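PDB 4CW4: beta-ketoacyl-[acyl-carrier-protein] synthase FabY from Pseudomonas aeruginosa, which catalyses the condensation of acetyl-CoA with malonyl-ACP to form acetoacetyl-ACP, the primer that starts fatty acid biosynthesis. Local coordinates for residues Gly16-Ala21 against Thr175-Gly180; Arg23-His28 against Ala199-Arg204; Glu181-Arg186 against Gly191-Val196; Arg186-Gly191 against Ile596-Gly601. One frame throughout, in Å; residues are numbered along the deposited sequence.

Contact 1: residues Gly16-Ala21 against Thr175-Gly180; sequences GGYNAA and TGFEPG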
loop_
_atom_site.group_PDB
_atom_site.type_symbol
_atom_site.label_atom_id
_atom_site.label_comp_id
_atom_site.label_asym_id
_atom_site.label_seq_id
_atom_site.Cartn_x
_atom_site.Cartn_y
_atom_site.Cartn_z
ATOM N N GLY A 16 3.953 -12.889 17.333
ATOM C CA GLY A 16 5.252 -13.427 17.014
ATOM C C GLY A 16 5.930 -12.635 15.936
ATOM O O GLY A 16 5.317 -11.732 15.365
ATOM N N GLY A 17 7.174 -12.991 15.643
ATOM C CA GLY A 17 7.928 -12.269 14.637
ATOM C C GLY A 17 9.386 -12.156 15.012
ATOM O O GLY A 17 9.837 -12.784 15.968
ATOM N N TYR A 18 10.111 -11.328 14.264
ATOM C CA TYR A 18 11.561 -11.193 14.370
ATOM C C TYR A 18 11.991 -9.769 14.084
ATOM O O TYR A 18 11.574 -9.159 13.087
ATOM C CB TYR A 18 12.272 -12.146 13.403
ATOM C CG TYR A 18 11.983 -13.590 13.746
ATOM C CD1 TYR A 18 12.734 -14.263 14.705
ATOM C CD2 TYR A 18 10.932 -14.272 13.140
ATOM C CE1 TYR A 18 12.459 -15.570 15.050
ATOM C CE2 TYR A 18 10.631 -15.567 13.506
ATOM C CZ TYR A 18 11.406 -16.213 14.449
ATOM O OH TYR A 18 11.138 -17.514 14.817
ATOM N N ASN A 19 12.832 -9.258 14.972
ATOM C CA ASN A 19 13.532 -8.001 14.752
ATOM C C ASN A 19 14.915 -8.086 15.375
ATOM O O ASN A 19 15.365 -9.193 15.710
ATOM C CB ASN A 19 12.708 -6.813 15.249
ATOM C CG ASN A 19 12.453 -6.834 16.736
ATOM O OD1 ASN A 19 13.181 -7.453 17.507
ATOM N ND2 ASN A 19 11.443 -6.085 17.155
ATOM N N ALA A 20 15.591 -6.953 15.518
ATOM C CA ALA A 20 16.965 -6.951 16.007
ATOM C C ALA A 20 17.093 -7.500 17.420
ATOM O O ALA A 20 18.195 -7.837 17.842
ATOM C CB ALA A 20 17.546 -5.540 15.929
ATOM N N ALA A 21 15.986 -7.590 18.161
ATOM C CA ALA A 21 16.033 -8.110 19.535
ATOM C C ALA A 21 15.834 -9.631 19.592
ATOM O O ALA A 21 16.011 -10.235 20.639
ATOM C CB ALA A 21 14.990 -7.408 20.412
ATOM N N THR A 175 22.775 -11.753 14.316
ATOM C CA THR A 175 23.754 -12.251 13.354
ATOM C C THR A 175 23.760 -13.768 13.370
ATOM O O THR A 175 23.931 -14.391 14.433
ATOM C CB THR A 175 25.137 -11.746 13.680
ATOM O OG1 THR A 175 25.108 -10.323 13.802
ATOM C CG2 THR A 175 26.152 -12.170 12.605
ATOM N N GLY A 176 23.587 -14.354 12.189
ATOM C CA GLY A 176 23.577 -15.800 12.059
ATOM C C GLY A 176 22.202 -16.391 11.824
ATOM O O GLY A 176 22.082 -17.497 11.300
ATOM N N PHE A 177 21.165 -15.648 12.194
ATOM C CA PHE A 177 19.801 -16.072 11.950
ATOM C C PHE A 177 19.411 -15.700 10.532
ATOM O O PHE A 177 19.502 -14.534 10.145
ATOM C CB PHE A 177 18.862 -15.390 12.946
ATOM C CG PHE A 177 17.431 -15.825 12.821
ATOM C CD1 PHE A 177 17.053 -17.134 13.061
ATOM C CD2 PHE A 177 16.461 -14.925 12.441
ATOM C CE1 PHE A 177 15.718 -17.528 12.960
ATOM C CE2 PHE A 177 15.139 -15.306 12.324
ATOM C CZ PHE A 177 14.770 -16.599 12.579
ATOM N N GLU A 178 18.992 -16.687 9.755
ATOM C CA GLU A 178 18.692 -16.482 8.337
ATOM C C GLU A 178 17.321 -17.040 7.989
ATOM O O GLU A 178 17.181 -18.248 7.783
ATOM C CB GLU A 178 19.751 -17.147 7.456
ATOM C CG GLU A 178 21.154 -16.548 7.591
ATOM C CD GLU A 178 21.372 -15.322 6.727
ATOM O OE1 GLU A 178 20.384 -14.771 6.178
ATOM O OE2 GLU A 178 22.548 -14.908 6.591
ATOM N N PRO A 179 16.302 -16.161 7.895
ATOM C CA PRO A 179 14.944 -16.643 7.625
ATOM C C PRO A 179 14.843 -17.498 6.366
ATOM O O PRO A 179 14.090 -18.465 6.352
ATOM C CB PRO A 179 14.145 -15.355 7.472
ATOM C CG PRO A 179 14.866 -14.370 8.312
ATOM C CD PRO A 179 16.321 -14.701 8.103
ATOM N N GLY A 180 15.614 -17.166 5.335
ATOM C CA GLY A 180 15.553 -17.895 4.090
ATOM C C GLY A 180 15.956 -19.355 4.166
ATOM O O GLY A 180 15.569 -20.143 3.299
#
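Y18 carries its ring beside its own backbone N, opposite the carbonyl carbon (chi1 -63°), while F177 takes the other course, with CG anti to N (chi1 -177°); from these two starting points the side chains reach across and pass each other at about a right angle. The end of the phenyl ring arrives over one face of the tyrosine. F177 CZ lies 3.5 Å from Y18 CE1, and F177 CE2 comes equally close, 3.5 Å, to Y18 CD1, so the overlap is with the rim of the Y18 ring and not its centre. With the planes inclined by 31° and the ring centroids 4.8 Å apart, the pair is an oblique aromatic contact.

Y18 sits near the end of strand 10-19, which runs antiparallel to strand 366-374 of this thiolase-like ketosynthase; F177 belongs to the loop that leads to helix 190-204. M53 of helix 40-53 touches both side chains, and V197 of helix 190-204 touches Y18. Just beyond, an Asx turn ends the strand, with A21 N donating to N19 OD1 at 2.9 Å. Across the buried interface itself there is no hydrogen bond: carbon meets carbon, so cohesion probably comes from dispersion and the exclusion of water.

Contact 2: residues Arg23-His28 against Ala199-Arg204; sequences RSSFHH and ATDAIR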
loop_
_atom_site.group_PDB
_atom_site.type_symbol
_atom_site.label_atom_id
_atom_site.label_comp_id
_atom_site.label_asym_id
_atom_site.label_seq_id
_atom_site.Cartn_x
_atom_site.Cartn_y
_atom_site.Cartn_z
ATOM N N ARG A 23 13.445 -13.248 18.521
ATOM C CA ARG A 23 12.112 -13.802 18.360
ATOM C C ARG A 23 11.141 -13.090 19.291
ATOM O O ARG A 23 11.376 -12.970 20.495
ATOM C CB ARG A 23 12.105 -15.297 18.660
ATOM C CG ARG A 23 10.705 -15.911 18.630
ATOM C CD ARG A 23 10.718 -17.423 18.583
ATOM N NE ARG A 23 11.428 -18.120 19.662
ATOM C CZ ARG A 23 10.872 -18.654 20.748
ATOM N NH1 ARG A 23 9.572 -18.518 20.994
ATOM N NH2 ARG A 23 11.634 -19.330 21.605
ATOM N N SER A 24 10.031 -12.629 18.733
ATOM C CA SER A 24 9.068 -11.872 19.521
ATOM C C SER A 24 8.191 -12.725 20.414
ATOM O O SER A 24 7.815 -12.289 21.495
ATOM C CB SER A 24 8.164 -11.078 18.590
ATOM O OG SER A 24 8.955 -10.144 17.910
ATOM N N SER A 25 7.832 -13.920 19.959
ATOM C CA SER A 25 6.865 -14.713 20.708
ATOM C C SER A 25 7.400 -15.041 22.098
ATOM O O SER A 25 8.620 -15.133 22.319
ATOM C CB SER A 25 6.484 -15.988 19.960
ATOM O OG SER A 25 7.608 -16.826 19.777
ATOM N N PHE A 26 6.469 -15.179 23.034
ATOM C CA PHE A 26 6.786 -15.486 24.425
ATOM C C PHE A 26 7.682 -14.440 25.072
ATOM O O PHE A 26 8.316 -14.700 26.090
ATOM C CB PHE A 26 7.334 -16.913 24.551
ATOM C CG PHE A 26 6.388 -17.938 23.969
ATOM C CD1 PHE A 26 6.411 -18.216 22.602
ATOM C CD2 PHE A 26 5.429 -18.555 24.748
ATOM C CE1 PHE A 26 5.506 -19.101 22.037
ATOM C CE2 PHE A 26 4.525 -19.469 24.193
ATOM C CZ PHE A 26 4.553 -19.727 22.833
ATOM N N HIS A 27 7.689 -13.252 24.482
ATOM C CA HIS A 27 8.388 -12.094 25.016
ATOM C C HIS A 27 9.908 -12.226 24.997
ATOM O O HIS A 27 10.580 -11.536 25.745
ATOM C CB HIS A 27 7.918 -11.783 26.438
ATOM C CG HIS A 27 6.438 -11.683 26.558
ATOM N ND1 HIS A 27 5.742 -10.594 26.092
ATOM C CD2 HIS A 27 5.518 -12.544 27.052
ATOM C CE1 HIS A 27 4.451 -10.789 26.291
ATOM N NE2 HIS A 27 4.288 -11.953 26.885
ATOM N N HIS A 28 10.461 -13.089 24.154
ATOM C CA HIS A 28 11.929 -13.188 24.080
ATOM C C HIS A 28 12.617 -11.911 23.623
ATOM O O HIS A 28 13.606 -11.518 24.217
ATOM C CB HIS A 28 12.363 -14.361 23.218
ATOM C CG HIS A 28 12.084 -15.677 23.860
ATOM N ND1 HIS A 28 12.829 -16.156 24.918
ATOM C CD2 HIS A 28 11.124 -16.598 23.624
ATOM C CE1 HIS A 28 12.342 -17.324 25.298
ATOM N NE2 HIS A 28 11.298 -17.609 24.533
ATOM N N ALA A 199 4.976 -15.045 10.483
ATOM C CA ALA A 199 3.584 -15.453 10.579
ATOM C C ALA A 199 3.472 -16.797 11.276
ATOM O O ALA A 199 2.568 -17.006 12.085
ATOM C CB ALA A 199 2.921 -15.486 9.211
ATOM N N THR A 200 4.377 -17.716 10.961
ATOM C CA THR A 200 4.334 -19.022 11.599
ATOM C C THR A 200 4.533 -18.859 13.099
ATOM O O THR A 200 3.807 -19.467 13.886
ATOM C CB THR A 200 5.389 -19.998 11.047
ATOM O OG1 THR A 200 5.100 -20.310 9.681
ATOM C CG2 THR A 200 5.399 -21.287 11.865
ATOM N N ASP A 201 5.518 -18.053 13.494
ATOM C CA ASP A 201 5.774 -17.827 14.931
ATOM C C ASP A 201 4.493 -17.325 15.617
ATOM O O ASP A 201 4.093 -17.853 16.670
ATOM C CB ASP A 201 6.917 -16.826 15.101
ATOM C CG ASP A 201 7.357 -16.657 16.528
ATOM O OD1 ASP A 201 7.464 -17.662 17.273
ATOM O OD2 ASP A 201 7.590 -15.502 16.927
ATOM N N ALA A 202 3.823 -16.338 15.019
ATOM C CA ALA A 202 2.595 -15.799 15.616
ATOM C C ALA A 202 1.481 -16.857 15.751
ATOM O O ALA A 202 0.814 -16.951 16.785
ATOM C CB ALA A 202 2.098 -14.597 14.827
ATOM N N ILE A 203 1.257 -17.639 14.704
ATOM C CA ILE A 203 0.176 -18.619 14.700
ATOM C C ILE A 203 0.448 -19.713 15.714
ATOM O O ILE A 203 -0.433 -20.142 16.430
ATOM C CB ILE A 203 0.028 -19.222 13.277
ATOM C CG1 ILE A 203 -0.505 -18.152 12.323
ATOM C CG2 ILE A 203 -0.852 -20.470 13.275
ATOM C CD1 ILE A 203 -1.914 -17.655 12.652
ATOM N N ARG A 204 1.688 -20.181 15.771
ATOM C CA ARG A 204 2.027 -21.257 16.689
ATOM C C ARG A 204 2.038 -20.793 18.147
ATOM O O ARG A 204 1.864 -21.600 19.054
ATOM C CB ARG A 204 3.378 -21.881 16.324
ATOM C CG ARG A 204 3.384 -22.611 14.983
ATOM C CD ARG A 204 4.628 -23.414 14.770
ATOM N NE ARG A 204 4.665 -23.989 13.427
ATOM C CZ ARG A 204 4.042 -25.110 13.066
ATOM N NH1 ARG A 204 3.333 -25.806 13.956
ATOM N NH2 ARG A 204 4.149 -25.547 11.815
#
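D201 reaches from helix 190-204 straight to S25 and R23 in the loop beyond strand 22-23. Its CB points at that loop, and because CG is anti to the backbone N (chi1 -173°) the carboxylate is carried outward, away from the helix. D201 CG lies 3.3 Å from S25 OG, and there the group divides.

OD1 takes the short bond: S25 OG donates to it at 2.6 Å, on the syn lone pair. The Y585 hydroxyl of helix 565-590 is hydrogen-bonded to the same oxygen. OD2 deals with backbone instead, meeting G17 N of strand 10-19 and, in a weak bond of 3.4 Å, S25 N. Strands 10-19 and 22-23 are antiparallel neighbours, so one aspartate from helix 190-204 of this thiolase-like fold grips the hairpin at G17 on strand 10-19 and again at S25, just past strand 22-23. With several partners shared between its two oxygens, the buried carboxylate is probably stabilised as an anion.

R23 crosses the carboxylate at about a right angle, aliphatic part first: CG is 3.6 Å from D201 OD2 and CD 3.5 Å from D201 OD1. Its chain bends at chi3 (57°), which turns the guanidinium back to S25, where NH1 donates to OG at 2.9 Å nearly within the guanidinium plane. S25 OG thus accepts from the arginine and donates to the aspartate, relaying between charges that do not touch; R23 NH1 and D201 OD1 are 4.4 Å apart. The salt bridge of R23 NH1 goes to D586, which also binds H28 NE2.

Contact 3: residues Glu181-Arg186 against Gly191-Val196; sequences ELYNSR and GLQMSV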
loop_
_atom_site.group_PDB
_atom_site.type_symbol
_atom_site.label_atom_id
_atom_site.label_comp_id
_atom_site.label_asym_id
_atom_site.label_seq_id
_atom_site.Cartn_x
_atom_site.Cartn_y
_atom_site.Cartn_z
ATOM N N GLU A 181 16.737 -19.723 5.181
ATOM C CA GLU A 181 17.183 -21.105 5.348
ATOM C C GLU A 181 16.116 -21.983 5.987
ATOM O O GLU A 181 16.258 -23.208 6.046
ATOM C CB GLU A 181 18.449 -21.155 6.208
ATOM C CG GLU A 181 19.624 -20.416 5.602
ATOM C CD GLU A 181 20.847 -20.411 6.509
ATOM O OE1 GLU A 181 20.737 -20.834 7.688
ATOM O OE2 GLU A 181 21.916 -19.974 6.041
ATOM N N LEU A 182 15.041 -21.367 6.462
ATOM C CA LEU A 182 14.066 -22.104 7.261
ATOM C C LEU A 182 12.927 -22.741 6.482
ATOM O O LEU A 182 12.125 -23.490 7.069
ATOM C CB LEU A 182 13.491 -21.178 8.321
ATOM C CG LEU A 182 14.491 -20.546 9.293
ATOM C CD1 LEU A 182 13.744 -19.587 10.189
ATOM C CD2 LEU A 182 15.211 -21.588 10.121
ATOM N N TYR A 183 12.840 -22.437 5.185
ATOM C CA TYR A 183 11.785 -22.980 4.328
ATOM C C TYR A 183 12.254 -22.841 2.892
ATOM O O TYR A 183 13.335 -22.287 2.645
ATOM C CB TYR A 183 10.425 -22.266 4.562
ATOM C CG TYR A 183 10.344 -20.900 3.914
ATOM C CD1 TYR A 183 10.928 -19.780 4.501
ATOM C CD2 TYR A 183 9.683 -20.731 2.712
ATOM C CE1 TYR A 183 10.868 -18.566 3.898
ATOM C CE2 TYR A 183 9.634 -19.525 2.102
ATOM C CZ TYR A 183 10.228 -18.438 2.707
ATOM O OH TYR A 183 10.211 -17.205 2.105
ATOM N N ASN A 184 11.438 -23.320 1.949
ATOM C CA ASN A 184 11.770 -23.246 0.528
ATOM C C ASN A 184 11.589 -21.829 -0.016
ATOM O O ASN A 184 10.550 -21.497 -0.580
ATOM C CB ASN A 184 10.913 -24.230 -0.273
ATOM C CG ASN A 184 11.132 -24.101 -1.764
ATOM O OD1 ASN A 184 12.187 -23.636 -2.215
ATOM N ND2 ASN A 184 10.130 -24.492 -2.543
ATOM N N SER A 185 12.612 -21.002 0.166
ATOM C CA SER A 185 12.499 -19.558 -0.036
ATOM C C SER A 185 13.073 -19.080 -1.367
ATOM O O SER A 185 13.249 -17.871 -1.567
ATOM C CB SER A 185 13.248 -18.856 1.075
ATOM O OG SER A 185 14.601 -19.266 1.034
ATOM N N ARG A 186 13.365 -20.012 -2.266
ATOM C CA ARG A 186 13.956 -19.662 -3.559
ATOM C C ARG A 186 13.178 -18.543 -4.261
ATOM O O ARG A 186 11.953 -18.594 -4.397
ATOM C CB ARG A 186 14.057 -20.901 -4.458
ATOM C CG ARG A 186 14.998 -21.971 -3.931
ATOM C CD ARG A 186 14.986 -23.217 -4.817
ATOM N NE ARG A 186 15.966 -24.219 -4.392
ATOM C CZ ARG A 186 15.846 -24.970 -3.299
ATOM N NH1 ARG A 186 14.793 -24.832 -2.500
ATOM N NH2 ARG A 186 16.789 -25.856 -2.998
ATOM N N GLY A 191 11.857 -9.535 2.518
ATOM C CA GLY A 191 10.654 -9.159 3.250
ATOM C C GLY A 191 9.587 -10.242 3.233
ATOM O O GLY A 191 8.814 -10.362 4.170
ATOM N N LEU A 192 9.545 -11.029 2.160
ATOM C CA LEU A 192 8.587 -12.114 2.081
ATOM C C LEU A 192 9.038 -13.294 2.922
ATOM O O LEU A 192 8.212 -13.918 3.573
ATOM C CB LEU A 192 8.311 -12.519 0.638
ATOM C CG LEU A 192 7.760 -11.399 -0.252
ATOM C CD1 LEU A 192 7.164 -11.989 -1.535
ATOM C CD2 LEU A 192 6.733 -10.501 0.464
ATOM N N GLN A 193 10.339 -13.595 2.914
ATOM C CA GLN A 193 10.886 -14.613 3.801
ATOM C C GLN A 193 10.554 -14.276 5.254
ATOM O O GLN A 193 10.116 -15.136 6.010
ATOM C CB GLN A 193 12.399 -14.698 3.634
ATOM C CG GLN A 193 12.862 -15.042 2.219
ATOM C CD GLN A 193 14.343 -14.932 2.062
ATOM O OE1 GLN A 193 15.073 -14.690 3.012
ATOM N NE2 GLN A 193 14.800 -15.131 0.862
ATOM N N MET A 194 10.746 -13.020 5.630
ATOM C CA MET A 194 10.511 -12.591 7.001
ATOM C C MET A 194 9.040 -12.684 7.353
ATOM O O MET A 194 8.698 -13.071 8.459
ATOM C CB MET A 194 11.048 -11.172 7.219
ATOM C CG MET A 194 12.573 -11.145 7.275
ATOM S SD MET A 194 13.330 -9.518 7.412
ATOM C CE MET A 194 12.550 -8.875 8.892
ATOM N N SER A 195 8.168 -12.390 6.398
ATOM C CA SER A 195 6.731 -12.459 6.654
ATOM C C SER A 195 6.308 -13.896 6.904
ATOM O O SER A 195 5.553 -14.178 7.827
ATOM C CB SER A 195 5.920 -11.869 5.488
ATOM O OG SER A 195 4.541 -11.835 5.820
ATOM N N VAL A 196 6.776 -14.811 6.060
ATOM C CA VAL A 196 6.423 -16.222 6.199
ATOM C C VAL A 196 6.903 -16.761 7.555
ATOM O O VAL A 196 6.163 -17.429 8.279
ATOM C CB VAL A 196 7.006 -17.042 5.014
ATOM C CG1 VAL A 196 6.969 -18.548 5.269
ATOM C CG2 VAL A 196 6.279 -16.681 3.719
#
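Y183 meets Q193 and V196 where the loop entering helix 190-204 of the ketosynthase fold turns back on the first turns of that helix. Chi1 of Y183 is 77°, the crowded position between backbone N and carbonyl carbon, and it swings the ring over toward the helix.

V196 holds CG1 anti to its backbone N (chi1 166°), aiming this methyl at the middle of the tyrosine: CG1 sits 4.0 Å from the centroid of the Y183 ring, almost on the ring normal, a clear CH-pi contact. S185 CB covers the opposite face, displaced toward the rim, so the ring is sandwiched between a helix methyl and its own loop. N184, between Y183 and S185 in the chain, is the centre of an inverse gamma turn.

The helix backbone at Q193 comes up at the edge of the ring, near its plane, with Q193 CA 3.2 Å from Y183 OH. The hydroxyl makes its hydrogen bond with H188 ND1, just ahead of the helix. Q193 starts off beside its backbone N and then runs extended (chi2 172°), passing the hydroxyl with CG 3.4 Å from Y183 OH and continuing alongside S185, whose CB is 4.0 Å from Q193 CG. Its amide plane stands nearly perpendicular to the tyrosine ring, and NE2 makes a weak hydrogen bond to H188 O. S185 turns its own OG to G180 O. On the outer side of the loop, R186 NH1 donates to N184 OD1 at 2.9 Å, arriving above the carbonyl plane instead of along a lone pair.

Contact 4: residues Arg186-Gly191 against Ile596-Gly601; sequences RFHPRG and IIYNFG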
loop_
_atom_site.group_PDB
_atom_site.type_symbol
_atom_site.label_atom_id
_atom_site.label_comp_id
_atom_site.label_asym_id
_atom_site.label_seq_id
_atom_site.Cartn_x
_atom_site.Cartn_y
_atom_site.Cartn_z
ATOM N N ARG A 186 13.365 -20.012 -2.266
ATOM C CA ARG A 186 13.956 -19.662 -3.559
ATOM C C ARG A 186 13.178 -18.543 -4.261
ATOM O O ARG A 186 11.953 -18.594 -4.397
ATOM C CB ARG A 186 14.057 -20.901 -4.458
ATOM C CG ARG A 186 14.998 -21.971 -3.931
ATOM C CD ARG A 186 14.986 -23.217 -4.817
ATOM N NE ARG A 186 15.966 -24.219 -4.392
ATOM C CZ ARG A 186 15.846 -24.970 -3.299
ATOM N NH1 ARG A 186 14.793 -24.832 -2.500
ATOM N NH2 ARG A 186 16.789 -25.856 -2.998
ATOM N N PHE A 187 13.932 -17.527 -4.666
ATOM C CA PHE A 187 13.450 -16.346 -5.376
ATOM C C PHE A 187 12.545 -15.389 -4.595
ATOM O O PHE A 187 12.040 -14.419 -5.159
ATOM C CB PHE A 187 12.800 -16.735 -6.700
ATOM C CG PHE A 187 13.753 -17.355 -7.672
ATOM C CD1 PHE A 187 14.788 -16.610 -8.222
ATOM C CD2 PHE A 187 13.619 -18.677 -8.036
ATOM C CE1 PHE A 187 15.667 -17.181 -9.124
ATOM C CE2 PHE A 187 14.491 -19.254 -8.933
ATOM C CZ PHE A 187 15.517 -18.509 -9.475
ATOM N N HIS A 188 12.372 -15.619 -3.305
ATOM C CA HIS A 188 11.591 -14.694 -2.497
ATOM C C HIS A 188 12.428 -13.514 -2.007
ATOM O O HIS A 188 13.502 -13.718 -1.437
ATOM C CB HIS A 188 11.043 -15.420 -1.281
ATOM C CG HIS A 188 10.051 -16.477 -1.611
ATOM N ND1 HIS A 188 9.607 -17.388 -0.679
ATOM C CD2 HIS A 188 9.423 -16.782 -2.772
ATOM C CE1 HIS A 188 8.730 -18.197 -1.247
ATOM N NE2 HIS A 188 8.607 -17.857 -2.518
ATOM N N PRO A 189 11.923 -12.282 -2.180
ATOM C CA PRO A 189 12.538 -11.155 -1.473
ATOM C C PRO A 189 12.618 -11.384 0.038
ATOM O O PRO A 189 11.777 -12.101 0.632
ATOM C CB PRO A 189 11.593 -9.996 -1.765
ATOM C CG PRO A 189 10.921 -10.354 -3.032
ATOM C CD PRO A 189 10.754 -11.846 -2.962
ATOM N N ARG A 190 13.607 -10.755 0.665
ATOM C CA ARG A 190 13.838 -10.918 2.105
ATOM C C ARG A 190 12.593 -10.566 2.923
ATOM O O ARG A 190 12.289 -11.257 3.885
ATOM C CB ARG A 190 15.022 -10.066 2.542
ATOM C CG ARG A 190 15.376 -10.207 4.021
ATOM C CD ARG A 190 16.707 -9.552 4.309
ATOM N NE ARG A 190 17.057 -9.591 5.723
ATOM C CZ ARG A 190 17.630 -10.627 6.325
ATOM N NH1 ARG A 190 17.913 -11.729 5.645
ATOM N NH2 ARG A 190 17.922 -10.564 7.613
ATOM N N GLY A 191 11.857 -9.535 2.518
ATOM C CA GLY A 191 10.654 -9.159 3.250
ATOM C C GLY A 191 9.587 -10.242 3.233
ATOM O O GLY A 191 8.814 -10.362 4.170
ATOM N N ILE A 596 8.461 -24.002 9.918
ATOM C CA ILE A 596 7.842 -22.929 9.174
ATOM C C ILE A 596 6.806 -23.503 8.215
ATOM O O ILE A 596 7.067 -24.471 7.495
ATOM C CB ILE A 596 8.918 -22.110 8.409
ATOM C CG1 ILE A 596 9.940 -21.533 9.389
ATOM C CG2 ILE A 596 8.265 -21.021 7.571
ATOM C CD1 ILE A 596 9.367 -20.736 10.523
ATOM N N ILE A 597 5.642 -22.872 8.198
ATOM C CA ILE A 597 4.556 -23.280 7.316
ATOM C C ILE A 597 4.716 -22.603 5.965
ATOM O O ILE A 597 4.713 -21.383 5.876
ATOM C CB ILE A 597 3.186 -22.877 7.910
ATOM C CG1 ILE A 597 3.026 -23.464 9.328
ATOM C CG2 ILE A 597 2.057 -23.336 6.975
ATOM C CD1 ILE A 597 1.949 -22.797 10.173
ATOM N N TYR A 598 4.841 -23.400 4.913
ATOM C CA TYR A 598 4.923 -22.884 3.552
ATOM C C TYR A 598 4.308 -23.937 2.638
ATOM O O TYR A 598 4.983 -24.863 2.174
ATOM C CB TYR A 598 6.355 -22.566 3.117
ATOM C CG TYR A 598 6.422 -21.959 1.725
ATOM C CD1 TYR A 598 5.944 -20.683 1.487
ATOM C CD2 TYR A 598 6.962 -22.660 0.654
ATOM C CE1 TYR A 598 5.980 -20.124 0.229
ATOM C CE2 TYR A 598 7.012 -22.107 -0.612
ATOM C CZ TYR A 598 6.509 -20.841 -0.819
ATOM O OH TYR A 598 6.546 -20.270 -2.067
ATOM N N ASN A 599 3.015 -23.788 2.399
ATOM C CA ASN A 599 2.204 -24.838 1.796
ATOM C C ASN A 599 1.954 -24.652 0.296
ATOM O O ASN A 599 0.868 -24.996 -0.206
ATOM C CB ASN A 599 0.869 -24.918 2.539
ATOM C CG ASN A 599 0.218 -26.272 2.438
ATOM O OD1 ASN A 599 0.884 -27.301 2.519
ATOM N ND2 ASN A 599 -1.097 -26.284 2.256
ATOM N N PHE A 600 2.962 -24.135 -0.403
ATOM C CA PHE A 600 2.932 -23.960 -1.852
ATOM C C PHE A 600 2.420 -25.181 -2.615
ATOM O O PHE A 600 2.960 -26.280 -2.503
ATOM C CB PHE A 600 4.333 -23.584 -2.344
ATOM C CG PHE A 600 4.407 -23.260 -3.817
ATOM C CD1 PHE A 600 4.485 -24.269 -4.759
ATOM C CD2 PHE A 600 4.433 -21.945 -4.253
ATOM C CE1 PHE A 600 4.560 -23.967 -6.113
ATOM C CE2 PHE A 600 4.520 -21.637 -5.612
ATOM C CZ PHE A 600 4.576 -22.645 -6.537
ATOM N N GLY A 601 1.351 -24.968 -3.377
ATOM C CA GLY A 601 0.825 -25.962 -4.292
ATOM C C GLY A 601 0.063 -27.106 -3.669
ATOM O O GLY A 601 -0.248 -28.073 -4.363
#
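The edge of the H188 imidazole receives the end of the Y598 phenol: the tyrosine CZ and OH lie near the histidine plane, beside CE1 and NE2. F267 packs edge-to-face with the same imidazole, and ND1 is engaged by the Y183 hydroxyl. Around the phenol, the rings of Y183 and Y271 both come up at a slant. The H188 and Y598 planes are turned 67° from one another with centroids 5.4 Å apart, an oblique aromatic pair.

The two side chains come from opposite directions. With CG anti to the backbone N (chi1 -177°), Y598 points its ring at the histidine, and Y598 OH comes to 3.1 Å from H188 CE1. The separation of Y598 OH from H188 NE2 is 3.2 Å. Behind the oxygen, Y598 CZ is still only 3.5 Å from H188 CE1.

H188 immediately precedes P189, the N-cap residue of helix 190-204, and so the contact joins the start of a helix in the ketosynthase fold to the loop that follows helix 565-590, more than 400 residues later in the chain. That loop goes on to the dimer partner: G601 makes backbone hydrogen bonds with the second subunit, while N599 packs on F399 and F600 on S402 of that subunit. Further back along it, I597 N is hydrogen-bonded to T200 OG1 of helix 190-204.

How the contacts relate
Helix 190-204 links three of the contacts: contact 2 uses its last turns (199-204), contact 3 residues 191-196 and contact 4 its very start. Contacts 3 and 4 nearly coincide, their centres about 4 Å apart, and share R186 and G191; V196 CG1 is 3.6 Å from I596 CG2 between them. Contacts 1 and 2, centres about 11 Å apart, meet at the hairpin, where G17 O and S24 N are 2.8 Å apart. Contact 1 also borders contact 3 through the loop, P179 CG lying 4.1 Å from M194 CG. The 596-601 loop reaches contact 2 through I597 N, 3.0 Å from T200 OG1. All four lie away from the probable active-site residues C286, H439 and H477.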